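Local coordinates for putative uncharacterized protein (Chaetomium thermophilum, PDB 4X2H) that is of uncertain function but has an NTF2 domain and pairs with a second protein, possibly as NTF2-like partners do in nuclear transport heterodimers, at residues E13-Q18 with A176-R181; G28-N33 with A39-A44; A44-N49 with A54-W59; I80-V85 with T140-I145. All blocks are in the same frame, centred on the assembly; numbering follows the deposited sequence.

Contact 1 of 4, residues E13-Q18 with A176-R181; sequences EWYYRQ and ASHKYR
Tyr15 aims the edge of its ring at the face of the His178 imidazole, an offset edge-to-face pair with planes at 85° and centroids 6.0 Å apart. The touching is left to the phenol end, where Tyr15 OH lies 3.2 Å from His178 CE1. Tyr15 extends CG anti to its own backbone nitrogen (chi1 -179°), which carries the ring off helix 3-20 into the core. The polar atoms are bonded to other residues: Tyr15 OH to Trp59 NE1, and the imidazole, its rotation fixed by a grip on both nitrogens, through ND1 to Tyr29 OH and through NE2 to Asp151 OD1, while Tyr16 OH binds Asp151 OD2. Helix 3-20 thus packs against the sheet across an aromatic layer that includes Phe153 of strand 145-157 and Trp59 of helix 56-66, with His178 projecting from strand 173-182, which runs between strands 45-48 and 145-157.

Contact 2 of 4, residues G28-N33 with A39-A44; sequences GYVNNN and AGHPPA
Asn31 reaches across to Pro43 and Ala44 with its whole amide. From CB the chain steps to CG, set beside the backbone nitrogen (chi1 -60°), which swings the amide over the Pro43-Ala44 link. OD1 accepts from Ala44 N at 2.8 Å with an N-H...O angle of 156°, the donor tilted from the carbonyl plane. On the other branch, ND2 passes 3.7 Å from Pro43 CB and donates to a water 2.9 Å away, which itself donates to Ala44 O. Both amide atoms therefore grip the backbone of Ala44, one directly and one through water. Ala44 CB packs at the edge of the Tyr29 ring, 3.8 Å from CD2. Further along, Val30 CG2 lies 3.7 Å from His41 ND1, with Val30 CB over one face, toward the rim; the ring is held by a nearly straight bond (169°) from His41 ND1 to Pro42 O. The contact ties together the loops on either side of helix 34-39 in the chain, which Asn33 caps at its start and a Schellman motif at Gly40 closes.

Contact 3 of 4, residues A44-N49 with A54-W59; sequences ADITIN and ATPEEW
A beta-hairpin running into a helix, part of the NTF2-like fold, brings Ile46 and Ile48 of its first strand against Pro56 and Trp59 of the first turn of helix 56-66. Ile48 sits on the indole: CD1 lies over one face, 3.6 Å from the centroid of the Trp59 six-membered ring and only 11° off its normal, a clear CH-pi contact. Ile48 CG2 lies on the same side, above and just beyond the rim, 3.5 Å from Trp59 CZ3. The isoleucine is bent at chi2 (-60°), which lays CG1 and CD1 together along the indole instead of pointing the chain past it. The bond of Trp59 NE1 to Tyr15 OH probably helps fix the indole's rotation. Two residues earlier on the strand, Ile46 CD1 rests 3.7 Å from Pro56 N and 4.1 Å from Pro56 CD, packing against the first residue of the helix. The opposite face of the strand carries Asp45, which forms a salt bridge with a basic side chain of the partner protein. Near the loop, a water that donates to Ala44 O also donates to Ala54 O at 2.6 Å. Thr55 is the N-cap, its OG1 accepting from Glu58 N at 3.3 Å.

Contact 4 of 4, residues I80-V85 with T140-I145; sequences IGRKPV and TDDYVI
Arg82 and Asp142 meet as flat groups laid one over the other. Asp142 OD2 lies over the centre of one face of the guanidinium, 3.6 Å from Arg82 CZ, and the carboxylate plane is turned only 16° from that of the guanidinium. The nearest charged pair, Arg82 NE with Asp142 OD2, is a long salt bridge at 3.8 Å, resting on charge alone because the oxygen stands above the guanidinium plane. Arg82 NH1 also makes a weak, bent hydrogen bond of 2.8 Å to Asp142 O, which lies out of the guanidinium plane on the side of OD2. Two torsions prepare the stack: the arginine chain bends at chi2 (-54°), and Asp142 holds CG in the crowded position between its backbone nitrogen and carbonyl carbon (chi1 75°). In the next shell, Arg82 NH1 also donates to Gly134 O, and Asp142 OD2 is hydrogen-bonded to Ser136 OG. Strand 122-135 runs between the two segments in the sheet, pairing with Lys83 and Pro84 along one edge and, at a classic beta bulge, with Val144 and Ile145 along the other. Attraction here is thus chiefly electrostatic, and on this surface solvent probably screens part of it.

In the fold
Contacts 1 and 3 are buried, contact 2 is partly so, and contact 4 lies at the surface. Contacts 1 and 3 pack different helices, 3-20 and 56-66, onto neighbouring strands 173-182 and 45-48 of one sheet, whereas contact 2 ties the loops flanking helix 34-39 and hands the chain on to contact 3 through Ala44 and a shared water. The polar ends of Tyr15, Tyr29, His178 and Trp59 link all three. Aromatic and aliphatic packing dominates inside, amide and water bonds span the loops, and stacked charges mark contact 4, its centre about 35 Å from that of contact 2.

Contact 1 of 4, residues E13-Q18 with A176-R181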
loop_
_atom_site.group_PDB
_atom_site.type_symbol
_atom_site.label_atom_id
_atom_site.label_comp_id
_atom_site.label_asym_id
_atom_site.label_seq_id
_atom_site.Cartn_x
_atom_site.Cartn_y
_atom_site.Cartn_z
ATOM N N GLU B 13 -7.649 -1.875 12.411
ATOM C CA GLU B 13 -8.089 -2.539 13.627
ATOM C C GLU B 13 -9.375 -3.310 13.352
ATOM O O GLU B 13 -9.530 -4.441 13.795
ATOM C CB GLU B 13 -8.293 -1.523 14.755
ATOM C CG GLU B 13 -8.487 -2.146 16.130
ATOM C CD GLU B 13 -8.565 -1.108 17.237
ATOM O OE1 GLU B 13 -7.991 -0.010 17.068
ATOM O OE2 GLU B 13 -9.198 -1.389 18.277
ATOM N N TRP B 14 -10.282 -2.704 12.595
ATOM C CA TRP B 14 -11.557 -3.343 12.285
ATOM C C TRP B 14 -11.380 -4.560 11.381
ATOM O O TRP B 14 -11.867 -5.644 11.685
ATOM C CB TRP B 14 -12.518 -2.356 11.613
ATOM C CG TRP B 14 -13.754 -3.044 11.109
ATOM C CD1 TRP B 14 -14.836 -3.416 11.846
ATOM C CD2 TRP B 14 -14.024 -3.457 9.763
ATOM N NE1 TRP B 14 -15.762 -4.040 11.048
ATOM C CE2 TRP B 14 -15.288 -4.076 9.763
ATOM C CE3 TRP B 14 -13.315 -3.372 8.561
ATOM C CZ2 TRP B 14 -15.861 -4.603 8.612
ATOM C CZ3 TRP B 14 -13.887 -3.896 7.412
ATOM C CH2 TRP B 14 -15.146 -4.507 7.448
ATOM N N TYR B 15 -10.685 -4.358 10.267
ATOM C CA TYR B 15 -10.572 -5.359 9.214
ATOM C C TYR B 15 -9.960 -6.676 9.710
ATOM O O TYR B 15 -10.525 -7.754 9.521
ATOM C CB TYR B 15 -9.742 -4.783 8.060
ATOM C CG TYR B 15 -9.563 -5.724 6.896
ATOM C CD1 TYR B 15 -10.480 -5.756 5.853
ATOM C CD2 TYR B 15 -8.476 -6.583 6.836
ATOM C CE1 TYR B 15 -10.319 -6.624 4.787
ATOM C CE2 TYR B 15 -8.305 -7.444 5.776
ATOM C CZ TYR B 15 -9.229 -7.467 4.756
ATOM O OH TYR B 15 -9.053 -8.332 3.701
ATOM N N TYR B 16 -8.811 -6.594 10.359
ATOM C CA TYR B 16 -8.136 -7.808 10.796
ATOM C C TYR B 16 -8.786 -8.406 12.045
ATOM O O TYR B 16 -8.637 -9.594 12.311
ATOM C CB TYR B 16 -6.648 -7.514 10.997
ATOM C CG TYR B 16 -5.991 -7.153 9.678
ATOM C CD1 TYR B 16 -5.622 -8.137 8.771
ATOM C CD2 TYR B 16 -5.789 -5.828 9.319
ATOM C CE1 TYR B 16 -5.045 -7.810 7.554
ATOM C CE2 TYR B 16 -5.221 -5.492 8.111
ATOM C CZ TYR B 16 -4.849 -6.482 7.231
ATOM O OH TYR B 16 -4.286 -6.133 6.023
ATOM N N ARG B 17 -9.546 -7.604 12.788
ATOM C CA ARG B 17 -10.322 -8.147 13.901
ATOM C C ARG B 17 -11.446 -9.039 13.365
ATOM O O ARG B 17 -11.726 -10.094 13.929
ATOM C CB ARG B 17 -10.900 -7.028 14.774
ATOM C CG ARG B 17 -11.545 -7.515 16.069
ATOM C CD ARG B 17 -12.486 -6.476 16.666
ATOM N NE ARG B 17 -11.988 -5.111 16.489
ATOM C CZ ARG B 17 -12.711 -4.082 16.045
ATOM N NH1 ARG B 17 -13.991 -4.230 15.722
ATOM N NH2 ARG B 17 -12.147 -2.888 15.923
ATOM N N GLN B 18 -12.090 -8.616 12.278
ATOM C CA GLN B 18 -13.156 -9.420 11.678
ATOM C C GLN B 18 -12.604 -10.775 11.235
ATOM O O GLN B 18 -13.176 -11.821 11.541
ATOM C CB GLN B 18 -13.794 -8.711 10.475
ATOM C CG GLN B 18 -14.398 -7.334 10.752
ATOM C CD GLN B 18 -15.090 -7.239 12.102
ATOM O OE1 GLN B 18 -14.594 -6.591 13.029
ATOM N NE2 GLN B 18 -16.239 -7.883 12.219
ATOM N N ALA B 176 -12.010 0.340 -2.139
ATOM C CA ALA B 176 -12.253 0.413 -3.580
ATOM C C ALA B 176 -11.344 -0.547 -4.335
ATOM O O ALA B 176 -11.721 -1.082 -5.378
ATOM C CB ALA B 176 -12.045 1.824 -4.075
ATOM N N SER B 177 -10.135 -0.731 -3.813
ATOM C CA SER B 177 -9.173 -1.692 -4.356
ATOM C C SER B 177 -8.469 -2.398 -3.214
ATOM O O SER B 177 -8.272 -1.819 -2.144
ATOM C CB SER B 177 -8.132 -1.013 -5.255
ATOM O OG SER B 177 -8.708 -0.502 -6.439
ATOM N N HIS B 178 -8.075 -3.642 -3.460
ATOM C CA HIS B 178 -7.434 -4.465 -2.455
ATOM C C HIS B 178 -6.545 -5.481 -3.144
ATOM O O HIS B 178 -7.011 -6.211 -4.014
ATOM C CB HIS B 178 -8.483 -5.169 -1.592
ATOM C CG HIS B 178 -7.916 -6.143 -0.607
ATOM N ND1 HIS B 178 -8.663 -7.166 -0.068
ATOM C CD2 HIS B 178 -6.683 -6.249 -0.058
ATOM C CE1 HIS B 178 -7.915 -7.863 0.771
ATOM N NE2 HIS B 178 -6.708 -7.328 0.792
ATOM N N LYS B 179 -5.267 -5.499 -2.775
ATOM C CA LYS B 179 -4.359 -6.558 -3.195
ATOM C C LYS B 179 -3.763 -7.233 -1.977
ATOM O O LYS B 179 -3.198 -6.577 -1.100
ATOM C CB LYS B 179 -3.233 -6.032 -4.078
ATOM C CG LYS B 179 -3.686 -5.258 -5.288
ATOM C CD LYS B 179 -2.482 -4.749 -6.058
ATOM C CE LYS B 179 -2.885 -4.028 -7.327
ATOM N NZ LYS B 179 -3.716 -4.890 -8.209
ATOM N N TYR B 180 -3.883 -8.552 -1.951
ATOM C CA TYR B 180 -3.360 -9.367 -0.868
ATOM C C TYR B 180 -2.234 -10.241 -1.379
ATOM O O TYR B 180 -2.348 -10.846 -2.445
ATOM C CB TYR B 180 -4.477 -10.222 -0.278
ATOM C CG TYR B 180 -4.040 -11.238 0.749
ATOM C CD1 TYR B 180 -3.608 -12.499 0.364
ATOM C CD2 TYR B 180 -4.092 -10.947 2.102
ATOM C CE1 TYR B 180 -3.230 -13.437 1.301
ATOM C CE2 TYR B 180 -3.716 -11.879 3.048
ATOM C CZ TYR B 180 -3.286 -13.118 2.644
ATOM O OH TYR B 180 -2.915 -14.043 3.593
ATOM N N ARG B 181 -1.149 -10.288 -0.613
ATOM C CA ARG B 181 -0.041 -11.192 -0.882
ATOM C C ARG B 181 0.430 -11.830 0.409
ATOM O O ARG B 181 0.613 -11.151 1.417
ATOM C CB ARG B 181 1.121 -10.461 -1.553
ATOM C CG ARG B 181 0.958 -10.281 -3.050
ATOM C CD ARG B 181 1.199 -11.603 -3.783
ATOM N NE ARG B 181 0.936 -11.498 -5.214
ATOM C CZ ARG B 181 0.912 -12.536 -6.042
ATOM N NH1 ARG B 181 1.131 -13.763 -5.582
ATOM N NH2 ARG B 181 0.669 -12.350 -7.332
#

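Contact 2 of 4, residues G28-N33 with A39-A44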
loop_
_atom_site.group_PDB
_atom_site.type_symbol
_atom_site.label_atom_id
_atom_site.label_comp_id
_atom_site.label_asym_id
_atom_site.label_seq_id
_atom_site.Cartn_x
_atom_site.Cartn_y
_atom_site.Cartn_z
ATOM N N GLY B 28 -17.019 -3.848 4.351
ATOM C CA GLY B 28 -15.987 -2.826 4.291
ATOM C C GLY B 28 -15.616 -2.408 2.876
ATOM O O GLY B 28 -14.749 -1.556 2.688
ATOM N N TYR B 29 -16.270 -3.007 1.883
ATOM C CA TYR B 29 -15.991 -2.719 0.472
ATOM C C TYR B 29 -17.061 -1.825 -0.147
ATOM O O TYR B 29 -18.176 -1.737 0.367
ATOM C CB TYR B 29 -15.886 -4.018 -0.320
ATOM C CG TYR B 29 -14.685 -4.851 0.050
ATOM C CD1 TYR B 29 -14.672 -5.599 1.222
ATOM C CD2 TYR B 29 -13.561 -4.887 -0.763
ATOM C CE1 TYR B 29 -13.584 -6.361 1.567
ATOM C CE2 TYR B 29 -12.459 -5.655 -0.419
ATOM C CZ TYR B 29 -12.479 -6.381 0.750
ATOM O OH TYR B 29 -11.398 -7.144 1.103
ATOM N N VAL B 30 -16.729 -1.175 -1.263
ATOM C CA VAL B 30 -17.657 -0.244 -1.901
ATOM C C VAL B 30 -18.878 -0.942 -2.496
ATOM O O VAL B 30 -19.925 -0.318 -2.647
ATOM C CB VAL B 30 -16.975 0.572 -3.027
ATOM C CG1 VAL B 30 -15.928 1.524 -2.446
ATOM C CG2 VAL B 30 -16.391 -0.353 -4.102
ATOM N N ASN B 31 -18.750 -2.225 -2.821
ATOM C CA ASN B 31 -19.801 -2.942 -3.549
ATOM C C ASN B 31 -21.179 -2.844 -2.901
ATOM O O ASN B 31 -22.179 -2.649 -3.592
ATOM C CB ASN B 31 -19.440 -4.422 -3.699
ATOM C CG ASN B 31 -18.157 -4.632 -4.463
ATOM O OD1 ASN B 31 -17.157 -3.958 -4.212
ATOM N ND2 ASN B 31 -18.177 -5.566 -5.412
ATOM N N ASN B 32 -21.226 -2.979 -1.582
ATOM C CA ASN B 32 -22.496 -3.009 -0.862
ATOM C C ASN B 32 -22.816 -1.670 -0.202
ATOM O O ASN B 32 -23.444 -1.621 0.856
ATOM C CB ASN B 32 -22.478 -4.126 0.183
ATOM C CG ASN B 32 -22.260 -5.494 -0.436
ATOM O OD1 ASN B 32 -22.683 -5.752 -1.565
ATOM N ND2 ASN B 32 -21.590 -6.377 0.296
ATOM N N ASN B 33 -22.380 -0.588 -0.842
ATOM C CA ASN B 33 -22.665 0.759 -0.365
ATOM C C ASN B 33 -23.766 1.398 -1.205
ATOM O O ASN B 33 -23.736 1.335 -2.436
ATOM C CB ASN B 33 -21.399 1.619 -0.396
ATOM C CG ASN B 33 -21.647 3.034 0.091
ATOM O OD1 ASN B 33 -21.804 3.960 -0.703
ATOM N ND2 ASN B 33 -21.695 3.202 1.404
ATOM N N ALA B 39 -24.425 5.552 -7.708
ATOM C CA ALA B 39 -23.531 6.330 -8.553
ATOM C C ALA B 39 -22.868 5.475 -9.630
ATOM O O ALA B 39 -22.241 6.006 -10.544
ATOM C CB ALA B 39 -22.471 7.010 -7.699
ATOM N N GLY B 40 -23.007 4.158 -9.518
ATOM C CA GLY B 40 -22.447 3.243 -10.498
ATOM C C GLY B 40 -20.957 3.021 -10.326
ATOM O O GLY B 40 -20.235 2.839 -11.300
ATOM N N HIS B 41 -20.490 3.041 -9.083
ATOM C CA HIS B 41 -19.091 2.747 -8.807
ATOM C C HIS B 41 -18.777 1.346 -9.317
ATOM O O HIS B 41 -19.594 0.437 -9.167
ATOM C CB HIS B 41 -18.787 2.853 -7.312
ATOM C CG HIS B 41 -17.325 2.963 -6.998
ATOM N ND1 HIS B 41 -16.459 1.899 -7.095
ATOM C CD2 HIS B 41 -16.580 4.020 -6.593
ATOM C CE1 HIS B 41 -15.241 2.292 -6.763
ATOM N NE2 HIS B 41 -15.289 3.575 -6.453
ATOM N N PRO B 42 -17.610 1.162 -9.946
ATOM C CA PRO B 42 -17.290 -0.206 -10.357
ATOM C C PRO B 42 -17.115 -1.115 -9.145
ATOM O O PRO B 42 -16.893 -0.612 -8.045
ATOM C CB PRO B 42 -15.977 -0.049 -11.133
ATOM C CG PRO B 42 -15.407 1.250 -10.684
ATOM C CD PRO B 42 -16.575 2.124 -10.359
ATOM N N PRO B 43 -17.235 -2.435 -9.338
ATOM C CA PRO B 43 -16.984 -3.362 -8.231
ATOM C C PRO B 43 -15.594 -3.144 -7.661
ATOM O O PRO B 43 -14.709 -2.705 -8.397
ATOM C CB PRO B 43 -17.110 -4.742 -8.884
ATOM C CG PRO B 43 -17.878 -4.513 -10.143
ATOM C CD PRO B 43 -17.530 -3.140 -10.595
ATOM N N ALA B 44 -15.401 -3.423 -6.375
ATOM C CA ALA B 44 -14.077 -3.301 -5.791
ATOM C C ALA B 44 -13.140 -4.193 -6.589
ATOM O O ALA B 44 -13.530 -5.287 -6.995
ATOM C CB ALA B 44 -14.089 -3.690 -4.319
HETATM O O HOH W 1 -15.667 -6.773 -6.334
#

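Contact 3 of 4, residues A44-N49 with A54-W59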
loop_
_atom_site.group_PDB
_atom_site.type_symbol
_atom_site.label_atom_id
_atom_site.label_comp_id
_atom_site.label_asym_id
_atom_site.label_seq_id
_atom_site.Cartn_x
_atom_site.Cartn_y
_atom_site.Cartn_z
ATOM N N ALA B 44 -15.401 -3.423 -6.375
ATOM C CA ALA B 44 -14.077 -3.301 -5.791
ATOM C C ALA B 44 -13.140 -4.193 -6.589
ATOM O O ALA B 44 -13.530 -5.287 -6.995
ATOM C CB ALA B 44 -14.089 -3.690 -4.319
ATOM N N ASP B 45 -11.931 -3.706 -6.855
ATOM C CA ASP B 45 -10.937 -4.482 -7.578
ATOM C C ASP B 45 -10.105 -5.266 -6.571
ATOM O O ASP B 45 -9.314 -4.687 -5.832
ATOM C CB ASP B 45 -10.046 -3.582 -8.430
ATOM C CG ASP B 45 -9.163 -4.369 -9.372
ATOM O OD1 ASP B 45 -8.242 -5.060 -8.885
ATOM O OD2 ASP B 45 -9.390 -4.300 -10.600
ATOM N N ILE B 46 -10.294 -6.582 -6.555
ATOM C CA ILE B 46 -9.692 -7.449 -5.544
ATOM C C ILE B 46 -8.779 -8.488 -6.189
ATOM O O ILE B 46 -9.204 -9.243 -7.063
ATOM C CB ILE B 46 -10.767 -8.179 -4.714
ATOM C CG1 ILE B 46 -11.740 -7.169 -4.093
ATOM C CG2 ILE B 46 -10.125 -9.019 -3.622
ATOM C CD1 ILE B 46 -12.962 -7.805 -3.460
ATOM N N THR B 47 -7.528 -8.518 -5.742
ATOM C CA THR B 47 -6.561 -9.521 -6.186
ATOM C C THR B 47 -6.017 -10.227 -4.957
ATOM O O THR B 47 -5.476 -9.587 -4.064
ATOM C CB THR B 47 -5.404 -8.893 -6.987
ATOM O OG1 THR B 47 -5.933 -7.976 -7.955
ATOM C CG2 THR B 47 -4.596 -9.970 -7.699
ATOM N N ILE B 48 -6.172 -11.548 -4.914
ATOM C CA ILE B 48 -5.740 -12.346 -3.771
ATOM C C ILE B 48 -4.653 -13.314 -4.219
ATOM O O ILE B 48 -4.936 -14.289 -4.916
ATOM C CB ILE B 48 -6.914 -13.134 -3.148
ATOM C CG1 ILE B 48 -8.063 -12.193 -2.762
ATOM C CG2 ILE B 48 -6.443 -13.941 -1.940
ATOM C CD1 ILE B 48 -7.693 -11.111 -1.753
ATOM N N ASN B 49 -3.415 -13.036 -3.814
ATOM C CA ASN B 49 -2.261 -13.827 -4.230
ATOM C C ASN B 49 -2.243 -13.988 -5.747
ATOM O O ASN B 49 -1.916 -15.052 -6.264
ATOM C CB ASN B 49 -2.262 -15.195 -3.543
ATOM C CG ASN B 49 -1.548 -15.184 -2.205
ATOM O OD1 ASN B 49 -0.868 -14.223 -1.855
ATOM N ND2 ASN B 49 -1.679 -16.268 -1.461
ATOM N N ALA B 54 -13.953 -11.748 -7.926
ATOM C CA ALA B 54 -15.018 -10.926 -8.488
ATOM C C ALA B 54 -15.727 -10.082 -7.440
ATOM O O ALA B 54 -16.115 -8.948 -7.724
ATOM C CB ALA B 54 -16.026 -11.804 -9.213
ATOM N N THR B 55 -15.904 -10.630 -6.242
ATOM C CA THR B 55 -16.669 -9.947 -5.200
ATOM C C THR B 55 -16.065 -10.117 -3.805
ATOM O O THR B 55 -15.363 -11.095 -3.544
ATOM C CB THR B 55 -18.122 -10.458 -5.149
ATOM O OG1 THR B 55 -18.126 -11.853 -4.813
ATOM C CG2 THR B 55 -18.818 -10.250 -6.486
ATOM N N PRO B 56 -16.353 -9.165 -2.898
ATOM C CA PRO B 56 -15.957 -9.267 -1.488
ATOM C C PRO B 56 -16.532 -10.508 -0.820
ATOM O O PRO B 56 -15.912 -11.075 0.083
ATOM C CB PRO B 56 -16.548 -7.995 -0.860
ATOM C CG PRO B 56 -16.739 -7.062 -1.973
ATOM C CD PRO B 56 -17.033 -7.889 -3.181
ATOM N N GLU B 57 -17.719 -10.916 -1.260
ATOM C CA GLU B 57 -18.369 -12.106 -0.719
ATOM C C GLU B 57 -17.543 -13.358 -0.991
ATOM O O GLU B 57 -17.430 -14.236 -0.132
ATOM C CB GLU B 57 -19.772 -12.274 -1.311
ATOM C CG GLU B 57 -20.827 -11.347 -0.708
ATOM C CD GLU B 57 -20.710 -9.906 -1.179
ATOM O OE1 GLU B 57 -21.364 -9.035 -0.565
ATOM O OE2 GLU B 57 -19.981 -9.636 -2.161
ATOM N N GLU B 58 -16.965 -13.441 -2.185
ATOM C CA GLU B 58 -16.136 -14.588 -2.535
ATOM C C GLU B 58 -14.859 -14.590 -1.702
ATOM O O GLU B 58 -14.401 -15.641 -1.250
ATOM C CB GLU B 58 -15.797 -14.588 -4.028
ATOM C CG GLU B 58 -14.969 -15.794 -4.453
ATOM C CD GLU B 58 -14.727 -15.858 -5.949
ATOM O OE1 GLU B 58 -13.888 -16.682 -6.373
ATOM O OE2 GLU B 58 -15.372 -15.094 -6.701
ATOM N N TRP B 59 -14.288 -13.409 -1.494
ATOM C CA TRP B 59 -13.112 -13.260 -0.644
ATOM C C TRP B 59 -13.407 -13.747 0.774
ATOM O O TRP B 59 -12.587 -14.438 1.373
ATOM C CB TRP B 59 -12.653 -11.798 -0.656
ATOM C CG TRP B 59 -11.607 -11.407 0.359
ATOM C CD1 TRP B 59 -11.625 -10.293 1.151
ATOM C CD2 TRP B 59 -10.391 -12.101 0.679
ATOM N NE1 TRP B 59 -10.506 -10.250 1.940
ATOM C CE2 TRP B 59 -9.729 -11.348 1.670
ATOM C CE3 TRP B 59 -9.798 -13.282 0.223
ATOM C CZ2 TRP B 59 -8.513 -11.740 2.217
ATOM C CZ3 TRP B 59 -8.590 -13.675 0.774
ATOM C CH2 TRP B 59 -7.957 -12.901 1.753
HETATM O O HOH W 1 -15.667 -6.773 -6.334
#

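Contact 4 of 4, residues I80-V85 with T140-I145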
loop_
_atom_site.group_PDB
_atom_site.type_symbol
_atom_site.label_atom_id
_atom_site.label_comp_id
_atom_site.label_asym_id
_atom_site.label_seq_id
_atom_site.Cartn_x
_atom_site.Cartn_y
_atom_site.Cartn_z
ATOM N N ILE B 80 -5.731 -30.088 19.851
ATOM C CA ILE B 80 -6.627 -29.183 20.563
ATOM C C ILE B 80 -5.862 -27.959 21.057
ATOM O O ILE B 80 -4.670 -28.042 21.352
ATOM C CB ILE B 80 -7.308 -29.879 21.759
ATOM C CG1 ILE B 80 -6.255 -30.483 22.693
ATOM C CG2 ILE B 80 -8.281 -30.936 21.258
ATOM C CD1 ILE B 80 -6.821 -31.128 23.935
ATOM N N GLY B 81 -6.552 -26.825 21.122
ATOM C CA GLY B 81 -5.968 -25.598 21.633
ATOM C C GLY B 81 -5.274 -24.753 20.579
ATOM O O GLY B 81 -4.611 -23.770 20.914
ATOM N N ARG B 82 -5.412 -25.138 19.311
ATOM C CA ARG B 82 -4.801 -24.391 18.215
ATOM C C ARG B 82 -5.847 -23.609 17.439
ATOM O O ARG B 82 -6.941 -24.103 17.167
ATOM C CB ARG B 82 -4.051 -25.322 17.262
ATOM C CG ARG B 82 -2.973 -26.153 17.927
ATOM C CD ARG B 82 -1.987 -25.293 18.701
ATOM N NE ARG B 82 -0.898 -26.102 19.244
ATOM C CZ ARG B 82 0.258 -26.326 18.628
ATOM N NH1 ARG B 82 0.507 -25.799 17.434
ATOM N NH2 ARG B 82 1.176 -27.085 19.211
ATOM N N LYS B 83 -5.491 -22.379 17.097
ATOM C CA LYS B 83 -6.314 -21.537 16.237
ATOM C C LYS B 83 -5.891 -21.783 14.793
ATOM O O LYS B 83 -4.702 -21.693 14.486
ATOM C CB LYS B 83 -6.144 -20.071 16.619
ATOM C CG LYS B 83 -7.049 -19.103 15.872
ATOM C CD LYS B 83 -6.962 -17.719 16.497
ATOM C CE LYS B 83 -7.647 -16.663 15.641
ATOM N NZ LYS B 83 -9.028 -17.049 15.261
ATOM N N PRO B 84 -6.851 -22.105 13.902
ATOM C CA PRO B 84 -6.485 -22.410 12.515
ATOM C C PRO B 84 -5.671 -21.318 11.822
ATOM O O PRO B 84 -4.617 -21.625 11.268
ATOM C CB PRO B 84 -7.843 -22.592 11.838
ATOM C CG PRO B 84 -8.707 -23.130 12.913
ATOM C CD PRO B 84 -8.274 -22.397 14.156
ATOM N N VAL B 85 -6.147 -20.077 11.854
ATOM C CA VAL B 85 -5.471 -18.970 11.170
ATOM C C VAL B 85 -5.509 -17.711 12.019
ATOM O O VAL B 85 -6.551 -17.362 12.560
ATOM C CB VAL B 85 -6.118 -18.656 9.800
ATOM C CG1 VAL B 85 -5.354 -17.546 9.087
ATOM C CG2 VAL B 85 -6.181 -19.901 8.928
ATOM N N THR B 140 3.559 -17.031 18.974
ATOM C CA THR B 140 4.219 -16.742 17.706
ATOM C C THR B 140 5.308 -17.766 17.388
ATOM O O THR B 140 6.075 -17.571 16.445
ATOM C CB THR B 140 4.857 -15.336 17.705
ATOM O OG1 THR B 140 5.797 -15.230 18.781
ATOM C CG2 THR B 140 3.793 -14.252 17.851
ATOM N N ASP B 141 5.380 -18.851 18.160
ATOM C CA ASP B 141 6.465 -19.821 17.980
ATOM C C ASP B 141 6.039 -21.284 17.799
ATOM O O ASP B 141 6.861 -22.099 17.382
ATOM C CB ASP B 141 7.439 -19.731 19.163
ATOM C CG ASP B 141 6.736 -19.696 20.504
ATOM O OD1 ASP B 141 5.765 -20.457 20.694
ATOM O OD2 ASP B 141 7.159 -18.903 21.372
ATOM N N ASP B 142 4.784 -21.626 18.092
ATOM C CA ASP B 142 4.353 -23.025 17.987
ATOM C C ASP B 142 3.460 -23.283 16.768
ATOM O O ASP B 142 2.745 -24.281 16.710
ATOM C CB ASP B 142 3.647 -23.462 19.284
ATOM C CG ASP B 142 2.236 -22.910 19.425
ATOM O OD1 ASP B 142 1.849 -21.982 18.683
ATOM O OD2 ASP B 142 1.509 -23.417 20.306
ATOM N N TYR B 143 3.524 -22.390 15.785
ATOM C CA TYR B 143 2.773 -22.546 14.543
ATOM C C TYR B 143 3.214 -23.749 13.715
ATOM O O TYR B 143 4.303 -24.289 13.908
ATOM C CB TYR B 143 2.912 -21.290 13.690
ATOM C CG TYR B 143 4.345 -20.939 13.358
ATOM C CD1 TYR B 143 4.991 -21.515 12.270
ATOM C CD2 TYR B 143 5.050 -20.027 14.131
ATOM C CE1 TYR B 143 6.302 -21.191 11.962
ATOM C CE2 TYR B 143 6.360 -19.697 13.832
ATOM C CZ TYR B 143 6.980 -20.284 12.748
ATOM O OH TYR B 143 8.278 -19.954 12.445
ATOM N N VAL B 144 2.354 -24.147 12.781
ATOM C CA VAL B 144 2.672 -25.162 11.786
ATOM C C VAL B 144 3.272 -24.486 10.556
ATOM O O VAL B 144 4.322 -24.887 10.058
ATOM C CB VAL B 144 1.418 -25.963 11.389
ATOM C CG1 VAL B 144 1.749 -26.996 10.316
ATOM C CG2 VAL B 144 0.810 -26.629 12.617
ATOM N N ILE B 145 2.584 -23.452 10.076
ATOM C CA ILE B 145 3.077 -22.614 8.990
ATOM C C ILE B 145 3.032 -21.153 9.413
ATOM O O ILE B 145 2.098 -20.724 10.086
ATOM C CB ILE B 145 2.244 -22.783 7.692
ATOM C CG1 ILE B 145 2.270 -24.235 7.208
ATOM C CG2 ILE B 145 2.742 -21.836 6.595
ATOM C CD1 ILE B 145 3.645 -24.746 6.825
#